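Local coordinates for CLIP-associating protein (Drosophila melanogaster, PDB 4G3A) that tracks microtubule plus ends and stabilises dynamic microtubules, serving mitotic spindle formation and kinetochore attachment, and is represented here by its N-terminal TOG domain, at residues Glu147-Ile152 and Glu186-Thr191; Val168-Val173 and Arg208-Val213; Gln190-Ile195 and Ala219-Lys224. All coordinates share one frame; numbering follows the deposited sequence.

Interaction 1: Glu147-Ile152 and Glu186-Thr191; sequences EFLQTI and EAAIQT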
ATOM      1  N   GLU A 147       6.512  -0.133   6.366  1.00 24.84           N
ATOM      2  CA  GLU A 147       5.373   0.472   5.687  1.00 21.65           C
ATOM      3  C   GLU A 147       4.188  -0.490   5.665  1.00 21.17           C
ATOM      4  O   GLU A 147       3.044  -0.085   5.894  1.00 27.70           O
ATOM      5  CB  GLU A 147       5.749   0.913   4.262  1.00 24.07           C
ATOM      6  CG  GLU A 147       6.618   2.162   4.195  1.00 31.85           C
ATOM      7  CD  GLU A 147       5.863   3.419   4.591  1.00 38.25           C
ATOM      8  OE1 GLU A 147       4.612   3.423   4.503  1.00 31.65           O
ATOM      9  OE2 GLU A 147       6.522   4.403   4.984  1.00 35.54           O
ATOM     10  N   PHE A 148       4.464  -1.763   5.396  1.00 22.79           N
ATOM     11  CA  PHE A 148       3.398  -2.744   5.342  1.00 24.96           C
ATOM     12  C   PHE A 148       2.654  -2.862   6.670  1.00 24.68           C
ATOM     13  O   PHE A 148       1.423  -2.959   6.679  1.00 24.10           O
ATOM     14  CB  PHE A 148       3.887  -4.116   4.864  1.00 24.91           C
ATOM     15  CG  PHE A 148       2.833  -5.185   4.971  1.00 20.74           C
ATOM     16  CD1 PHE A 148       1.608  -5.024   4.335  1.00 24.37           C
ATOM     17  CD2 PHE A 148       3.049  -6.326   5.746  1.00 27.09           C
ATOM     18  CE1 PHE A 148       0.622  -5.983   4.451  1.00 31.50           C
ATOM     19  CE2 PHE A 148       2.063  -7.300   5.860  1.00 22.68           C
ATOM     20  CZ  PHE A 148       0.857  -7.127   5.210  1.00 21.73           C
ATOM     21  N   LEU A 149       3.386  -2.838   7.786  1.00 23.48           N
ATOM     22  CA  LEU A 149       2.733  -2.839   9.099  1.00 22.75           C
ATOM     23  C   LEU A 149       1.779  -1.652   9.185  1.00 24.51           C
ATOM     24  O   LEU A 149       0.672  -1.780   9.697  1.00 22.63           O
ATOM     25  CB  LEU A 149       3.757  -2.826  10.240  1.00 24.18           C
ATOM     26  CG  LEU A 149       4.564  -4.127  10.376  1.00 25.96           C
ATOM     27  CD1 LEU A 149       5.742  -3.967  11.326  1.00 23.80           C
ATOM     28  CD2 LEU A 149       3.680  -5.306  10.797  1.00 25.89           C
ATOM     29  N   GLN A 150       2.196  -0.510   8.648  1.00 23.79           N
ATOM     30  CA  GLN A 150       1.354   0.680   8.673  1.00 26.14           C
ATOM     31  C   GLN A 150       0.130   0.508   7.773  1.00 27.50           C
ATOM     32  O   GLN A 150      -0.956   1.002   8.086  1.00 24.59           O
ATOM     33  CB  GLN A 150       2.162   1.918   8.278  1.00 27.87           C
ATOM     34  CG  GLN A 150       1.381   3.220   8.361  1.00 35.63           C
ATOM     35  CD  GLN A 150       1.029   3.603   9.780  1.00 42.85           C
ATOM     36  OE1 GLN A 150      -0.134   3.895  10.090  1.00 40.91           O
ATOM     37  NE2 GLN A 150       2.029   3.597  10.659  1.00 36.16           N
ATOM     38  N   THR A 151       0.301  -0.200   6.656  1.00 23.71           N
ATOM     39  CA  THR A 151      -0.828  -0.489   5.781  1.00 22.57           C
ATOM     40  C   THR A 151      -1.875  -1.294   6.540  1.00 21.57           C
ATOM     41  O   THR A 151      -3.077  -1.061   6.399  1.00 23.64           O
ATOM     42  CB  THR A 151      -0.398  -1.305   4.539  1.00 27.46           C
ATOM     43  OG1 THR A 151       0.622  -0.598   3.819  1.00 26.84           O
ATOM     44  CG2 THR A 151      -1.594  -1.561   3.631  1.00 26.72           C
ATOM     45  N   ILE A 152      -1.421  -2.265   7.326  1.00 21.27           N
ATOM     46  CA  ILE A 152      -2.333  -3.055   8.146  1.00 23.41           C
ATOM     47  C   ILE A 152      -3.074  -2.159   9.133  1.00 23.59           C
ATOM     48  O   ILE A 152      -4.303  -2.241   9.287  1.00 25.63           O
ATOM     49  CB  ILE A 152      -1.575  -4.118   8.957  1.00 21.27           C
ATOM     50  CG1 ILE A 152      -0.978  -5.181   8.032  1.00 26.15           C
ATOM     51  CG2 ILE A 152      -2.496  -4.744  10.005  1.00 23.11           C
ATOM     52  CD1 ILE A 152      -0.087  -6.187   8.760  1.00 24.53           C
ATOM     53  N   GLU A 186      10.125  -1.478  16.457  1.00 39.46           N
ATOM     54  CA  GLU A 186       9.247  -0.469  17.050  1.00 41.57           C
ATOM     55  C   GLU A 186       7.888  -0.344  16.352  1.00 39.57           C
ATOM     56  O   GLU A 186       6.872  -0.132  17.010  1.00 36.81           O
ATOM     57  CB  GLU A 186       9.959   0.882  17.145  1.00 47.08           C
ATOM     58  CG  GLU A 186      11.071   0.865  18.190  1.00 65.00           C
ATOM     59  CD  GLU A 186      11.719   2.216  18.410  1.00 80.46           C
ATOM     60  OE1 GLU A 186      11.626   3.076  17.508  1.00 87.32           O
ATOM     61  OE2 GLU A 186      12.328   2.415  19.486  1.00 81.17           O
ATOM     62  N   ALA A 187       7.875  -0.487  15.030  1.00 35.87           N
ATOM     63  CA  ALA A 187       6.632  -0.483  14.257  1.00 33.53           C
ATOM     64  C   ALA A 187       5.754  -1.680  14.614  1.00 34.31           C
ATOM     65  O   ALA A 187       4.531  -1.572  14.674  1.00 34.14           O
ATOM     66  CB  ALA A 187       6.946  -0.507  12.770  1.00 28.73           C
ATOM     67  N   ALA A 188       6.391  -2.828  14.819  1.00 32.77           N
ATOM     68  CA  ALA A 188       5.681  -4.055  15.144  1.00 28.66           C
ATOM     69  C   ALA A 188       4.967  -3.879  16.489  1.00 34.21           C
ATOM     70  O   ALA A 188       3.819  -4.303  16.658  1.00 27.78           O
ATOM     71  CB  ALA A 188       6.657  -5.227  15.198  1.00 27.99           C
ATOM     72  N   ILE A 189       5.658  -3.251  17.436  1.00 29.67           N
ATOM     73  CA  ILE A 189       5.078  -2.958  18.745  1.00 37.72           C
ATOM     74  C   ILE A 189       3.831  -2.106  18.587  1.00 33.80           C
ATOM     75  O   ILE A 189       2.760  -2.472  19.058  1.00 40.73           O
ATOM     76  CB  ILE A 189       6.067  -2.205  19.657  1.00 38.66           C
ATOM     77  CG1 ILE A 189       7.256  -3.100  19.999  1.00 45.01           C
ATOM     78  CG2 ILE A 189       5.368  -1.751  20.934  1.00 41.87           C
ATOM     79  CD1 ILE A 189       8.396  -2.374  20.667  1.00 56.00           C
ATOM     80  N   GLN A 190       3.983  -0.967  17.923  1.00 39.97           N
ATOM     81  CA  GLN A 190       2.854  -0.071  17.734  0.64 39.69           C
ATOM     82  C   GLN A 190       1.705  -0.730  16.970  1.00 41.89           C
ATOM     83  O   GLN A 190       0.540  -0.427  17.237  1.00 44.65           O
ATOM     84  CB  GLN A 190       3.277   1.237  17.061  0.64 41.56           C
ATOM     85  CG  GLN A 190       2.231   2.324  17.186  0.64 39.62           C
ATOM     86  CD  GLN A 190       1.881   2.602  18.638  0.64 40.94           C
ATOM     87  OE1 GLN A 190       2.718   2.447  19.528  0.64 48.40           O
ATOM     88  NE2 GLN A 190       0.646   3.005  18.887  0.64 27.94           N
ATOM     89  N   THR A 191       2.014  -1.647  16.056  1.00 32.48           N
ATOM     90  CA  THR A 191       0.972  -2.350  15.298  1.00 30.45           C
ATOM     91  C   THR A 191       0.102  -3.232  16.203  1.00 33.10           C
ATOM     92  O   THR A 191      -1.125  -3.268  16.069  1.00 34.03           O
ATOM     93  CB  THR A 191       1.575  -3.230  14.167  1.00 32.84           C
ATOM     94  OG1 THR A 191       2.275  -2.405  13.234  1.00 36.25           O
ATOM     95  CG2 THR A 191       0.488  -3.991  13.440  1.00 24.61           C
TER
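Leu149 and Thr191 both carry their leading branch beside the backbone N: CG of Leu149 at chi1 -69° and OG1 of Thr191 at chi1 -62°, each anti to its own carbonyl carbon. These settings send the leucine across to the neighbouring helix and turn the threonine hydroxyl back along its own. The two side chains cross at about a right angle, with Leu149 CB 3.4 Å from Thr191 OG1. Farther out, Leu149 CD1 lies over the preceding turn, 3.9 Å from Ala187 CB and 3.7 Å from the backbone N of Ala188, whose small methyl lets the leucine come close to the main chain. The hydroxyl of Thr191 donates to Ala187 O at 2.8 Å, from above the carbonyl plane, while the amide of Thr191 reaches the same oxygen from the opposite face; one carbonyl is thus gripped by two donors.

Segments 147-152 and 186-191 run almost parallel, 9° apart with axes 9.5 Å from each other, and belong to helices 142-159 and 182-199 of the HEAT-repeat array of a TOG domain. Leu176 also packs on Leu149, and Val153 on Thr191. A valine in place of this threonine would probably leave Ala187 O with only its backbone donor from this residue and set a methyl in the hydroxyl's place against Leu149. No hydrogen bond joins the two segments: the polar atom at the interface is satisfied within its own helix, so these two segments meet through van der Waals contact, with Leu149 inserted against a surface of small residues.

Interaction 2: Val168-Val173 and Arg208-Val213; sequences VYIPPV and RRMDDV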
ATOM      1  N   VAL A 168      -4.836 -14.167  12.327  1.00 36.70           N
ATOM      2  CA  VAL A 168      -3.784 -14.915  11.644  1.00 38.04           C
ATOM      3  C   VAL A 168      -2.534 -14.053  11.415  1.00 31.47           C
ATOM      4  O   VAL A 168      -1.451 -14.572  11.149  1.00 32.47           O
ATOM      5  CB  VAL A 168      -4.301 -15.516  10.313  1.00 45.41           C
ATOM      6  CG1 VAL A 168      -4.282 -14.479   9.207  1.00 35.76           C
ATOM      7  CG2 VAL A 168      -3.506 -16.749   9.932  1.00 47.33           C
ATOM      8  N   TYR A 169      -2.680 -12.742  11.563  1.00 24.77           N
ATOM      9  CA  TYR A 169      -1.537 -11.823  11.481  1.00 26.78           C
ATOM     10  C   TYR A 169      -0.678 -11.689  12.744  1.00 29.20           C
ATOM     11  O   TYR A 169       0.465 -11.203  12.688  1.00 27.28           O
ATOM     12  CB  TYR A 169      -2.021 -10.448  11.071  1.00 30.03           C
ATOM     13  CG  TYR A 169      -2.343 -10.383   9.613  1.00 34.88           C
ATOM     14  CD1 TYR A 169      -1.402  -9.944   8.706  1.00 35.76           C
ATOM     15  CD2 TYR A 169      -3.581 -10.782   9.138  1.00 45.49           C
ATOM     16  CE1 TYR A 169      -1.685  -9.888   7.372  1.00 33.18           C
ATOM     17  CE2 TYR A 169      -3.878 -10.725   7.794  1.00 39.98           C
ATOM     18  CZ  TYR A 169      -2.924 -10.284   6.915  1.00 40.10           C
ATOM     19  OH  TYR A 169      -3.201 -10.226   5.563  1.00 50.52           O
ATOM     20  N   ILE A 170      -1.207 -12.114  13.881  1.00 29.42           N
ATOM     21  CA  ILE A 170      -0.447 -11.934  15.117  1.00 29.32           C
ATOM     22  C   ILE A 170       0.925 -12.615  15.080  1.00 23.55           C
ATOM     23  O   ILE A 170       1.926 -11.996  15.440  1.00 28.96           O
ATOM     24  CB  ILE A 170      -1.243 -12.326  16.369  1.00 30.72           C
ATOM     25  CG1 ILE A 170      -2.602 -11.625  16.343  1.00 33.70           C
ATOM     26  CG2 ILE A 170      -0.466 -11.937  17.625  1.00 26.71           C
ATOM     27  CD1 ILE A 170      -2.486 -10.134  16.105  1.00 39.37           C
ATOM     28  N   PRO A 171       0.992 -13.877  14.613  1.00 28.49           N
ATOM     29  CA  PRO A 171       2.336 -14.474  14.667  1.00 29.16           C
ATOM     30  C   PRO A 171       3.354 -13.801  13.720  1.00 27.90           C
ATOM     31  O   PRO A 171       4.470 -13.519  14.161  1.00 26.43           O
ATOM     32  CB  PRO A 171       2.087 -15.954  14.333  1.00 34.82           C
ATOM     33  CG  PRO A 171       0.649 -16.183  14.691  1.00 37.03           C
ATOM     34  CD  PRO A 171      -0.054 -14.884  14.359  1.00 27.76           C
ATOM     35  N   PRO A 172       2.988 -13.524  12.450  1.00 25.31           N
ATOM     36  CA  PRO A 172       3.993 -12.794  11.669  1.00 24.31           C
ATOM     37  C   PRO A 172       4.337 -11.406  12.214  1.00 28.33           C
ATOM     38  O   PRO A 172       5.504 -11.023  12.138  1.00 25.91           O
ATOM     39  CB  PRO A 172       3.362 -12.685  10.271  1.00 22.22           C
ATOM     40  CG  PRO A 172       1.952 -13.110  10.423  1.00 27.03           C
ATOM     41  CD  PRO A 172       1.880 -14.004  11.610  1.00 23.78           C
ATOM     42  N   VAL A 173       3.367 -10.656  12.735  1.00 25.14           N
ATOM     43  CA  VAL A 173       3.705  -9.365  13.332  1.00 20.15           C
ATOM     44  C   VAL A 173       4.633  -9.577  14.544  1.00 24.45           C
ATOM     45  O   VAL A 173       5.601  -8.841  14.751  1.00 26.72           O
ATOM     46  CB  VAL A 173       2.447  -8.586  13.759  1.00 21.79           C
ATOM     47  CG1 VAL A 173       2.832  -7.372  14.622  1.00 20.75           C
ATOM     48  CG2 VAL A 173       1.650  -8.166  12.529  1.00 25.38           C
ATOM     49  N   ARG A 208       0.360 -14.402  24.994  1.00 34.37           N
ATOM     50  CA  ARG A 208       1.042 -15.164  26.028  1.00 35.45           C
ATOM     51  C   ARG A 208       1.389 -16.576  25.546  1.00 40.50           C
ATOM     52  O   ARG A 208       2.354 -17.175  26.018  1.00 42.85           O
ATOM     53  CB  ARG A 208       0.214 -15.209  27.310  1.00 35.37           C
ATOM     54  CG  ARG A 208       1.048 -15.519  28.538  1.00 36.62           C
ATOM     55  CD  ARG A 208       0.173 -15.647  29.747  1.00 46.12           C
ATOM     56  NE  ARG A 208       0.904 -16.161  30.900  1.00 54.50           N
ATOM     57  CZ  ARG A 208       1.244 -15.430  31.957  1.00 54.15           C
ATOM     58  NH1 ARG A 208       0.927 -14.141  32.005  1.00 40.79           N
ATOM     59  NH2 ARG A 208       1.898 -15.992  32.966  1.00 51.63           N
ATOM     60  N   ARG A 209       0.608 -17.093  24.599  1.00 44.22           N
ATOM     61  CA  ARG A 209       0.876 -18.395  23.980  1.00 56.41           C
ATOM     62  C   ARG A 209       1.962 -18.291  22.900  1.00 53.90           C
ATOM     63  O   ARG A 209       2.502 -19.295  22.439  1.00 53.55           O
ATOM     64  CB  ARG A 209      -0.405 -18.966  23.359  1.00 71.36           C
ATOM     65  CG  ARG A 209      -0.736 -18.346  22.004  1.00 88.96           C
ATOM     66  CD  ARG A 209      -2.051 -18.843  21.399  1.00100.61           C
ATOM     67  NE  ARG A 209      -1.941 -20.180  20.817  1.00109.07           N
ATOM     68  CZ  ARG A 209      -1.203 -20.483  19.752  1.00112.23           C
ATOM     69  NH1 ARG A 209      -0.484 -19.547  19.143  1.00110.20           N
ATOM     70  NH2 ARG A 209      -1.176 -21.728  19.297  1.00115.44           N
HETATM   71  N   MSE A 210       2.271 -17.068  22.497  1.00 49.13           N
HETATM   72  CA  MSE A 210       3.275 -16.823  21.476  1.00 57.98           C
HETATM   73  C   MSE A 210       4.652 -17.036  22.094  1.00 64.81           C
HETATM   74  O   MSE A 210       5.269 -16.087  22.572  1.00 50.03           O
HETATM   75  CB  MSE A 210       3.157 -15.381  20.971  1.00 64.47           C
HETATM   76  CG  MSE A 210       3.258 -15.203  19.476  1.00 72.63           C
HETATM   77 SE   MSE A 210       1.731 -15.933  18.523  1.00 63.36          SE
HETATM   78  CE  MSE A 210       0.345 -14.804  19.209  1.00 37.73           C
ATOM     79  N   ASP A 211       5.136 -18.275  22.087  1.00 85.26           N
ATOM     80  CA  ASP A 211       6.443 -18.576  22.671  1.00100.62           C
ATOM     81  C   ASP A 211       7.563 -17.812  21.960  1.00 93.27           C
ATOM     82  O   ASP A 211       8.682 -17.712  22.461  1.00 97.37           O
ATOM     83  CB  ASP A 211       6.715 -20.084  22.687  1.00113.24           C
ATOM     84  CG  ASP A 211       6.587 -20.722  21.318  1.00122.01           C
ATOM     85  OD1 ASP A 211       6.224 -20.020  20.351  1.00123.67           O
ATOM     86  OD2 ASP A 211       6.848 -21.937  21.218  1.00126.69           O
ATOM     87  N   ASP A 212       7.242 -17.278  20.789  1.00 82.37           N
ATOM     88  CA  ASP A 212       8.082 -16.293  20.131  1.00 78.12           C
ATOM     89  C   ASP A 212       8.374 -15.114  21.067  1.00 76.43           C
ATOM     90  O   ASP A 212       9.519 -14.916  21.488  1.00 71.44           O
ATOM     91  CB  ASP A 212       7.364 -15.777  18.876  1.00 84.30           C
ATOM     92  CG  ASP A 212       8.261 -14.931  17.976  1.00 83.23           C
ATOM     93  OD1 ASP A 212       8.768 -15.466  16.963  1.00 85.21           O
ATOM     94  OD2 ASP A 212       8.439 -13.728  18.270  1.00 76.49           O
ATOM     95  N   VAL A 213       7.320 -14.370  21.415  1.00 65.26           N
ATOM     96  CA  VAL A 213       7.397 -13.138  22.211  1.00 47.07           C
ATOM     97  C   VAL A 213       8.053 -13.315  23.584  1.00 45.30           C
ATOM     98  O   VAL A 213       7.494 -13.964  24.475  1.00 44.02           O
ATOM     99  CB  VAL A 213       5.994 -12.547  22.438  1.00 39.36           C
ATOM    100  CG1 VAL A 213       6.073 -11.281  23.268  1.00 41.71           C
ATOM    101  CG2 VAL A 213       5.300 -12.285  21.107  1.00 40.56           C
TER
HETATM  102  O   HOH W   1       5.757 -15.622  15.368  1.00 36.30           O
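Met210, a selenomethionine in this crystal, lays the end of its side chain across Ile170 and Pro171 of helix 170-175. Its terminal methyl, CE, presses on the CG2 branch of Ile170 at 3.4 Å, closer than carbons usually pack. The selenium atom SE sits instead beside the proline ring, 4.0 Å from Pro171 CG. Both partners are crossed at about a right angle, and the chain of Met210 can serve the two at once because it is bent at both chi2 (69°) and chi3 (64°), curling its end over the helix. In Ile170, CG2 stands anti to the backbone N and meets the methyl, whereas the other branch leads away toward helix 182-199, where Ile195 packs against it.

The backbone of segment 208-213 has no regular structure; Met210 is the centre of an inverse gamma turn in the loop between helices 203-208 and 215-229. Through this residue the loop is laid on the short helix of the third HEAT repeat, and Cys174, one turn farther along that helix, also touches Met210. Beside the apolar patch a water donates to Pro171 O at 2.7 Å and, more weakly, to Asp212 OD1 at 3.4 Å, giving an indirect polar link.

Direct hydrogen bonds between the segments are absent. The attachment therefore rests on one bent, apolar side chain packed on an isoleucine and a proline, with the bridging water meeting the carbonyl of Pro171 and adding little hold on the aspartate.

Interaction 3: Gln190-Ile195 and Ala219-Lys224; sequences QTLVEI and AMLEQK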
ATOM      1  N   GLN A 190       3.983  -0.967  17.923  1.00 39.97           N
ATOM      2  CA  GLN A 190       2.854  -0.071  17.734  0.64 39.69           C
ATOM      3  C   GLN A 190       1.705  -0.730  16.970  1.00 41.89           C
ATOM      4  O   GLN A 190       0.540  -0.427  17.237  1.00 44.65           O
ATOM      5  CB  GLN A 190       3.277   1.237  17.061  0.64 41.56           C
ATOM      6  CG  GLN A 190       2.231   2.324  17.186  0.64 39.62           C
ATOM      7  CD  GLN A 190       1.881   2.602  18.638  0.64 40.94           C
ATOM      8  OE1 GLN A 190       2.718   2.447  19.528  0.64 48.40           O
ATOM      9  NE2 GLN A 190       0.646   3.005  18.887  0.64 27.94           N
ATOM     10  N   THR A 191       2.014  -1.647  16.056  1.00 32.48           N
ATOM     11  CA  THR A 191       0.972  -2.350  15.298  1.00 30.45           C
ATOM     12  C   THR A 191       0.102  -3.232  16.203  1.00 33.10           C
ATOM     13  O   THR A 191      -1.125  -3.268  16.069  1.00 34.03           O
ATOM     14  CB  THR A 191       1.575  -3.230  14.167  1.00 32.84           C
ATOM     15  OG1 THR A 191       2.275  -2.405  13.234  1.00 36.25           O
ATOM     16  CG2 THR A 191       0.488  -3.991  13.440  1.00 24.61           C
ATOM     17  N   LEU A 192       0.742  -3.949  17.123  1.00 29.44           N
ATOM     18  CA  LEU A 192       0.008  -4.760  18.098  1.00 25.56           C
ATOM     19  C   LEU A 192      -0.845  -3.870  19.001  1.00 31.28           C
ATOM     20  O   LEU A 192      -1.969  -4.223  19.368  1.00 26.73           O
ATOM     21  CB  LEU A 192       0.974  -5.596  18.925  1.00 27.45           C
ATOM     22  CG  LEU A 192       1.642  -6.696  18.093  1.00 29.35           C
ATOM     23  CD1 LEU A 192       2.783  -7.309  18.879  1.00 29.61           C
ATOM     24  CD2 LEU A 192       0.612  -7.754  17.696  1.00 27.49           C
ATOM     25  N   VAL A 193      -0.309  -2.706  19.338  1.00 33.65           N
ATOM     26  CA  VAL A 193      -1.050  -1.749  20.144  1.00 37.50           C
ATOM     27  C   VAL A 193      -2.287  -1.266  19.384  1.00 35.64           C
ATOM     28  O   VAL A 193      -3.384  -1.228  19.945  1.00 34.02           O
ATOM     29  CB  VAL A 193      -0.156  -0.571  20.604  1.00 40.16           C
ATOM     30  CG1 VAL A 193      -1.000   0.548  21.205  1.00 48.94           C
ATOM     31  CG2 VAL A 193       0.885  -1.053  21.612  1.00 33.78           C
ATOM     32  N   GLU A 194      -2.122  -0.939  18.102  1.00 33.75           N
ATOM     33  CA  GLU A 194      -3.251  -0.538  17.261  1.00 29.77           C
ATOM     34  C   GLU A 194      -4.272  -1.669  17.115  1.00 33.20           C
ATOM     35  O   GLU A 194      -5.478  -1.421  17.122  1.00 30.11           O
ATOM     36  CB  GLU A 194      -2.778  -0.092  15.866  1.00 36.25           C
ATOM     37  CG  GLU A 194      -1.665   0.947  15.865  1.00 40.89           C
ATOM     38  CD  GLU A 194      -2.083   2.294  16.453  1.00 48.48           C
ATOM     39  OE1 GLU A 194      -3.300   2.568  16.565  1.00 37.52           O
ATOM     40  OE2 GLU A 194      -1.178   3.084  16.796  1.00 56.39           O
ATOM     41  N   ILE A 195      -3.791  -2.908  16.989  1.00 33.52           N
ATOM     42  CA  ILE A 195      -4.682  -4.063  16.902  1.00 27.25           C
ATOM     43  C   ILE A 195      -5.425  -4.243  18.236  1.00 31.31           C
ATOM     44  O   ILE A 195      -6.605  -4.588  18.269  1.00 34.31           O
ATOM     45  CB  ILE A 195      -3.924  -5.355  16.545  1.00 31.54           C
ATOM     46  CG1 ILE A 195      -3.594  -5.391  15.038  1.00 34.11           C
ATOM     47  CG2 ILE A 195      -4.736  -6.578  16.954  1.00 33.15           C
ATOM     48  CD1 ILE A 195      -2.603  -6.525  14.657  1.00 32.76           C
ATOM     49  N   ALA A 219       5.386  -8.164  28.649  1.00 32.76           N
ATOM     50  CA  ALA A 219       5.140  -7.257  29.768  1.00 41.68           C
ATOM     51  C   ALA A 219       5.018  -5.828  29.256  1.00 41.15           C
ATOM     52  O   ALA A 219       4.157  -5.065  29.695  1.00 37.39           O
ATOM     53  CB  ALA A 219       6.261  -7.362  30.817  1.00 36.53           C
HETATM   54  N   MSE A 220       5.882  -5.483  28.314  1.00 39.38           N
HETATM   55  CA  MSE A 220       5.923  -4.147  27.755  1.00 44.39           C
HETATM   56  C   MSE A 220       4.656  -3.885  26.941  1.00 36.79           C
HETATM   57  O   MSE A 220       4.084  -2.796  26.981  1.00 37.78           O
HETATM   58  CB  MSE A 220       7.163  -4.026  26.876  1.00 49.13           C
HETATM   59  CG  MSE A 220       7.524  -2.615  26.466  1.00 63.71           C
HETATM   60 SE   MSE A 220       7.738  -2.514  24.536  0.74 73.33          SE
HETATM   61  CE  MSE A 220       5.968  -3.060  24.086  1.00 26.05           C
ATOM     62  N   LEU A 221       4.225  -4.896  26.198  1.00 31.34           N
ATOM     63  CA  LEU A 221       3.013  -4.796  25.402  1.00 29.31           C
ATOM     64  C   LEU A 221       1.818  -4.632  26.334  1.00 37.81           C
ATOM     65  O   LEU A 221       0.940  -3.807  26.093  1.00 36.21           O
ATOM     66  CB  LEU A 221       2.849  -6.038  24.527  1.00 29.72           C
ATOM     67  CG  LEU A 221       3.755  -6.099  23.287  1.00 32.17           C
ATOM     68  CD1 LEU A 221       3.767  -7.492  22.679  1.00 32.61           C
ATOM     69  CD2 LEU A 221       3.318  -5.084  22.255  1.00 34.57           C
ATOM     70  N   GLU A 222       1.796  -5.404  27.417  1.00 34.80           N
ATOM     71  CA  GLU A 222       0.678  -5.294  28.347  1.00 37.79           C
ATOM     72  C   GLU A 222       0.609  -3.923  29.024  1.00 35.79           C
ATOM     73  O   GLU A 222      -0.479  -3.413  29.288  1.00 35.77           O
ATOM     74  CB  GLU A 222       0.652  -6.452  29.347  1.00 43.38           C
ATOM     75  CG  GLU A 222       0.297  -7.768  28.665  1.00 42.31           C
ATOM     76  CD  GLU A 222      -0.335  -8.773  29.603  1.00 50.08           C
ATOM     77  OE1 GLU A 222      -1.454  -8.507  30.090  1.00 53.58           O
ATOM     78  OE2 GLU A 222       0.277  -9.841  29.833  1.00 51.01           O
ATOM     79  N   GLN A 223       1.760  -3.309  29.275  1.00 40.05           N
ATOM     80  CA  GLN A 223       1.757  -1.951  29.807  1.00 49.15           C
ATOM     81  C   GLN A 223       1.124  -1.007  28.793  1.00 42.55           C
ATOM     82  O   GLN A 223       0.301  -0.169  29.145  1.00 44.10           O
ATOM     83  CB  GLN A 223       3.168  -1.485  30.162  1.00 57.78           C
ATOM     84  CG  GLN A 223       3.669  -2.017  31.488  1.00 72.69           C
ATOM     85  CD  GLN A 223       5.142  -1.730  31.719  0.37 81.55           C
ATOM     86  OE1 GLN A 223       5.769  -0.986  30.961  0.69 87.03           O
ATOM     87  NE2 GLN A 223       5.703  -2.326  32.766  1.00 80.23           N
ATOM     88  N   LYS A 224       1.489  -1.164  27.526  1.00 35.61           N
ATOM     89  CA  LYS A 224       0.930  -0.303  26.491  1.00 31.68           C
ATOM     90  C   LYS A 224      -0.578  -0.492  26.301  1.00 35.73           C
ATOM     91  O   LYS A 224      -1.302   0.474  26.059  1.00 37.82           O
ATOM     92  CB  LYS A 224       1.699  -0.467  25.185  1.00 35.72           C
ATOM     93  CG  LYS A 224       3.060   0.192  25.246  1.00 44.93           C
ATOM     94  CD  LYS A 224       3.970  -0.260  24.123  1.00 48.29           C
ATOM     95  CE  LYS A 224       5.324   0.438  24.206  1.00 52.00           C
ATOM     96  NZ  LYS A 224       5.220   1.885  23.858  1.00 49.32           N
TER
HETATM   97  O   HOH W   2       4.945   1.956  20.716  0.91 42.79           O
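Leu192 and Leu221 face each other in the tightly packed part of this contact, both buried, with their CD1 methyls 3.9 Å apart. The second methyl of Leu221, CD2, rests 4.1 Å from Leu192 CB, so the forked end of Leu221 spans the leucine opposite from its base to its branch. The two side chains cross obliquely. Val173 and Cys174 of helix 170-175 pack on Leu192 as well, and Ile189 on Leu221, which encloses the pair in apolar groups.

Next to the leucines, Val193 meets the aliphatic stem of Lys224 at about a right angle: Val193 CG2 is 3.7 Å from Lys224 CB and a little farther from its CD. In Val193, CG1 stands anti to the backbone N (chi1 169°), which leaves CG2 beside that N and facing the lysine. Phe225 and Val228, farther along the helix of Lys224, also reach Val193. The contact thus joins helix 182-199, in the third HEAT repeat, to helix 215-229, the last helix of the modelled chain, by the apolar side-chain packing between neighbouring helices on which HEAT arrays are built.

Toward the more exposed side, packing gives way to polar links, which hold for one of the two conformers of Gln190. The stem of Lys224 runs extended until chi4 (-71°) bends it, and its NZ donates to a water at 3.2 Å. In that conformer the same water donates to Gln190 OE1 at 2.6 Å, linking segments 190-195 and 219-224, between which there is no direct hydrogen bond. At the other end of the amide, Gln190 NE2 then gives a nearly straight bond (172°) of 2.8 Å to Glu194 OE2 one turn on, with the acceptor almost in the amide plane but the carboxylate met from above its own. Glu194 OE1 is in turn engaged by Lys197 and His157.

Overall arrangement
The three contacts tie together the C-terminal part of the TOG domain, their centres only 11 to 14 Å apart. Helix 182-199 is the common element: interactions 1 and 3 share Gln190 and Thr191 and join this helix to helix 142-159 and to helix 215-229, respectively. Along the chain the segments of interaction 2 alternate with those of each of the others, helix 170-175 and the loop at 208-213 being interleaved with their helices. Val173 touches Leu149, Ala188 and Leu192, while Ile189 meets Met220, Leu221 and Lys224, so the contacts touch one another largely through apolar groups. Together they join helices between 142-159 and 215-229 of this microtubule-binding protein's HEAT-repeat domain into one packed unit.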